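Local structure of aspartate-semialdehyde dehydrogenase (Vibrio cholerae, 2R00) at residues A247-T252 / R298-H303. The protein catalyses the NADPH-dependent reductive dephosphorylation of L-aspartyl-4-phosphate to L-aspartate-semialdehyde, a step toward lysine and methionine. Numbering follows the deposited sequence.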
ATOM      1  N   ALA A 247       1.055   1.396  -5.207  1.00 26.34           N
ATOM      2  CA  ALA A 247       1.017   2.736  -4.636  1.00 25.63           C
ATOM      3  C   ALA A 247       2.348   3.380  -4.986  1.00 25.26           C
ATOM      4  O   ALA A 247       3.411   2.789  -4.733  1.00 25.31           O
ATOM      5  CB  ALA A 247       0.844   2.661  -3.118  1.00 25.14           C
ATOM      6  N   VAL A 248       2.302   4.562  -5.597  1.00 25.05           N
ATOM      7  CA  VAL A 248       3.518   5.197  -6.121  1.00 25.04           C
ATOM      8  C   VAL A 248       3.722   6.581  -5.528  1.00 25.24           C
ATOM      9  O   VAL A 248       2.825   7.434  -5.582  1.00 24.68           O
ATOM     10  CB  VAL A 248       3.503   5.339  -7.686  1.00 25.28           C
ATOM     11  CG1 VAL A 248       4.876   5.795  -8.202  1.00 25.25           C
ATOM     12  CG2 VAL A 248       3.093   4.037  -8.354  1.00 25.44           C
ATOM     13  N   HIS A 249       4.902   6.792  -4.952  1.00 25.44           N
ATOM     14  CA  HIS A 249       5.338   8.132  -4.600  1.00 26.48           C
ATOM     15  C   HIS A 249       6.545   8.509  -5.453  1.00 26.87           C
ATOM     16  O   HIS A 249       7.504   7.733  -5.547  1.00 27.09           O
ATOM     17  CB  HIS A 249       5.705   8.245  -3.116  1.00 26.30           C
ATOM     18  CG  HIS A 249       6.289   9.576  -2.755  1.00 26.58           C
ATOM     19  ND1 HIS A 249       5.514  10.679  -2.468  1.00 28.23           N
ATOM     20  CD2 HIS A 249       7.575   9.992  -2.676  1.00 27.52           C
ATOM     21  CE1 HIS A 249       6.300  11.709  -2.205  1.00 26.56           C
ATOM     22  NE2 HIS A 249       7.555  11.318  -2.328  1.00 26.07           N
ATOM     23  N   VAL A 250       6.490   9.692  -6.065  1.00 27.45           N
ATOM     24  CA  VAL A 250       7.611  10.204  -6.846  1.00 28.36           C
ATOM     25  C   VAL A 250       8.112  11.562  -6.351  1.00 28.67           C
ATOM     26  O   VAL A 250       7.338  12.465  -6.044  1.00 28.30           O
ATOM     27  CB  VAL A 250       7.327  10.228  -8.386  1.00 28.65           C
ATOM     28  CG1 VAL A 250       7.011   8.820  -8.880  1.00 29.06           C
ATOM     29  CG2 VAL A 250       6.199  11.160  -8.738  1.00 29.27           C
ATOM     30  N   GLU A 251       9.427  11.661  -6.244  1.00 29.20           N
ATOM     31  CA  GLU A 251      10.104  12.899  -5.938  1.00 30.64           C
ATOM     32  C   GLU A 251      10.544  13.453  -7.295  1.00 31.15           C
ATOM     33  O   GLU A 251      11.358  12.832  -7.994  1.00 30.99           O
ATOM     34  CB  GLU A 251      11.298  12.599  -5.034  1.00 30.78           C
ATOM     35  CG  GLU A 251      11.824  13.763  -4.243  1.00 33.45           C
ATOM     36  CD  GLU A 251      10.816  14.354  -3.273  1.00 34.81           C
ATOM     37  OE1 GLU A 251      10.823  15.587  -3.153  1.00 37.97           O
ATOM     38  OE2 GLU A 251      10.022  13.620  -2.645  1.00 35.41           O
ATOM     39  N   THR A 252       9.948  14.573  -7.691  1.00 31.64           N
ATOM     40  CA  THR A 252      10.213  15.170  -9.009  1.00 32.55           C
ATOM     41  C   THR A 252      11.366  16.180  -8.930  1.00 33.45           C
ATOM     42  O   THR A 252      11.774  16.579  -7.832  1.00 33.67           O
ATOM     43  CB  THR A 252       8.948  15.833  -9.600  1.00 32.38           C
ATOM     44  OG1 THR A 252       8.511  16.887  -8.738  1.00 32.37           O
ATOM     45  CG2 THR A 252       7.823  14.817  -9.754  1.00 31.79           C
ATOM     46  N   ARG A 298      -2.470  12.959  -5.994  1.00 25.84           N
ATOM     47  CA  ARG A 298      -2.352  14.088  -5.065  1.00 26.13           C
ATOM     48  C   ARG A 298      -0.904  14.418  -4.710  1.00 26.42           C
ATOM     49  O   ARG A 298      -0.046  13.539  -4.723  1.00 26.79           O
ATOM     50  CB  ARG A 298      -3.184  13.832  -3.796  1.00 25.58           C
ATOM     51  CG  ARG A 298      -2.739  12.627  -2.947  1.00 25.97           C
ATOM     52  CD  ARG A 298      -3.903  12.058  -2.157  1.00 25.52           C
ATOM     53  NE  ARG A 298      -3.523  10.986  -1.227  1.00 24.59           N
ATOM     54  CZ  ARG A 298      -4.339  10.513  -0.286  1.00 26.30           C
ATOM     55  NH1 ARG A 298      -5.566  11.011  -0.158  1.00 25.27           N
ATOM     56  NH2 ARG A 298      -3.949   9.537   0.526  1.00 26.67           N
ATOM     57  N   ASN A 299      -0.635  15.684  -4.397  1.00 26.45           N
ATOM     58  CA  ASN A 299       0.691  16.086  -3.955  1.00 26.48           C
ATOM     59  C   ASN A 299       0.916  15.667  -2.511  1.00 26.85           C
ATOM     60  O   ASN A 299      -0.046  15.397  -1.777  1.00 26.87           O
ATOM     61  CB  ASN A 299       0.887  17.600  -4.066  1.00 26.38           C
ATOM     62  CG  ASN A 299       1.035  18.080  -5.497  1.00 27.05           C
ATOM     63  OD1 ASN A 299       0.156  18.754  -6.017  1.00 27.08           O
ATOM     64  ND2 ASN A 299       2.154  17.735  -6.143  1.00 25.55           N
ATOM     65  N   ASP A 300       2.182  15.585  -2.113  1.00 26.88           N
ATOM     66  CA  ASP A 300       2.509  15.623  -0.702  1.00 27.61           C
ATOM     67  C   ASP A 300       2.059  17.010  -0.239  1.00 28.25           C
ATOM     68  O   ASP A 300       2.206  17.993  -0.977  1.00 28.43           O
ATOM     69  CB  ASP A 300       4.014  15.479  -0.463  1.00 27.39           C
ATOM     70  CG  ASP A 300       4.534  14.050  -0.659  1.00 28.11           C
ATOM     71  OD1 ASP A 300       3.756  13.063  -0.651  1.00 28.40           O
ATOM     72  OD2 ASP A 300       5.763  13.921  -0.820  1.00 28.65           O
ATOM     73  N   ILE A 301       1.513  17.085   0.970  1.00 28.63           N
ATOM     74  CA  ILE A 301       1.021  18.339   1.537  1.00 29.56           C
ATOM     75  C   ILE A 301       2.186  19.322   1.720  1.00 29.84           C
ATOM     76  O   ILE A 301       3.180  18.994   2.360  1.00 30.24           O
ATOM     77  CB  ILE A 301       0.288  18.083   2.892  1.00 29.44           C
ATOM     78  CG1 ILE A 301      -0.939  17.191   2.667  1.00 29.43           C
ATOM     79  CG2 ILE A 301      -0.086  19.415   3.584  1.00 29.90           C
ATOM     80  CD1 ILE A 301      -1.484  16.515   3.931  1.00 30.00           C
ATOM     81  N   SER A 302       2.048  20.511   1.132  1.00 31.12           N
ATOM     82  CA  SER A 302       3.077  21.576   1.133  1.00 32.09           C
ATOM     83  C   SER A 302       4.403  21.161   0.482  1.00 32.30           C
ATOM     84  O   SER A 302       5.442  21.801   0.696  1.00 31.94           O
ATOM     85  CB  SER A 302       3.322  22.108   2.551  1.00 32.76           C
ATOM     86  OG  SER A 302       2.109  22.549   3.138  1.00 34.79           O
ATOM     87  N   HIS A 303       4.355  20.098  -0.323  1.00 32.44           N
ATOM     88  CA  HIS A 303       5.538  19.572  -0.994  1.00 32.29           C
ATOM     89  C   HIS A 303       5.143  19.117  -2.394  1.00 32.05           C
ATOM     90  O   HIS A 303       4.903  17.937  -2.632  1.00 32.03           O
ATOM     91  CB  HIS A 303       6.159  18.442  -0.169  1.00 32.30           C
ATOM     92  CG  HIS A 303       7.368  17.817  -0.797  1.00 33.65           C
ATOM     93  ND1 HIS A 303       8.538  18.511  -1.030  1.00 34.75           N
ATOM     94  CD2 HIS A 303       7.592  16.551  -1.226  1.00 34.32           C
ATOM     95  CE1 HIS A 303       9.425  17.702  -1.582  1.00 35.07           C
ATOM     96  NE2 HIS A 303       8.876  16.507  -1.713  1.00 33.96           N
TER
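His303 and Glu251 meet through weak side-chain hydrogen bonds across the mixed beta-sheet of the dimerisation domain, with His249 and Asp300 lying beside them. Strands 244-252 and 292-300 are not sheet neighbours: strand 306-313 runs between them, so side chains rather than backbone pairing make the contact, and the CA atoms of His249 and Asp300 stand 8.9 Å apart. A type II turn from Asp300 to His303, closed by His303 N bonding Asp300 O and with Ser302 at a left-handed backbone position, leads the second segment out of its strand. With CG anti to the backbone N (chi1 179°), the His303 ring reaches out to meet Glu251, whose chain bends at chi2 on its way across. The carboxylate lies at the ring's edge, NE2 of His303 being 2.6 Å from OE1 and 3.2 Å from OE2 of Glu251. OE1 is nearer but poorly aligned (129° at the hydrogen), whereas OE2 lies almost straight ahead of the N-H (167°). Histidine suits this place because a ring nitrogen can donate at its edge; glutamate offers two acceptor oxygens on a flexible chain, and OE1 also bonds Ser305 OG weakly. Asp300 leaves its strand toward strand 244-252; its short carboxylate and the His249 ring both bond Asn308 on the intervening strand. Asn153 of the second subunit also bonds Asp300 OD1, placing this cluster at the dimer interface. Glu251 OE2 lies 4.6 Å from Asp300 OD2, probably unfavourable if both are ionised, which positive charge on either histidine could offset. Two residues back on the same strand, His249 NE2 donates a weak bond to Glu251 OE2 at 3.4 Å.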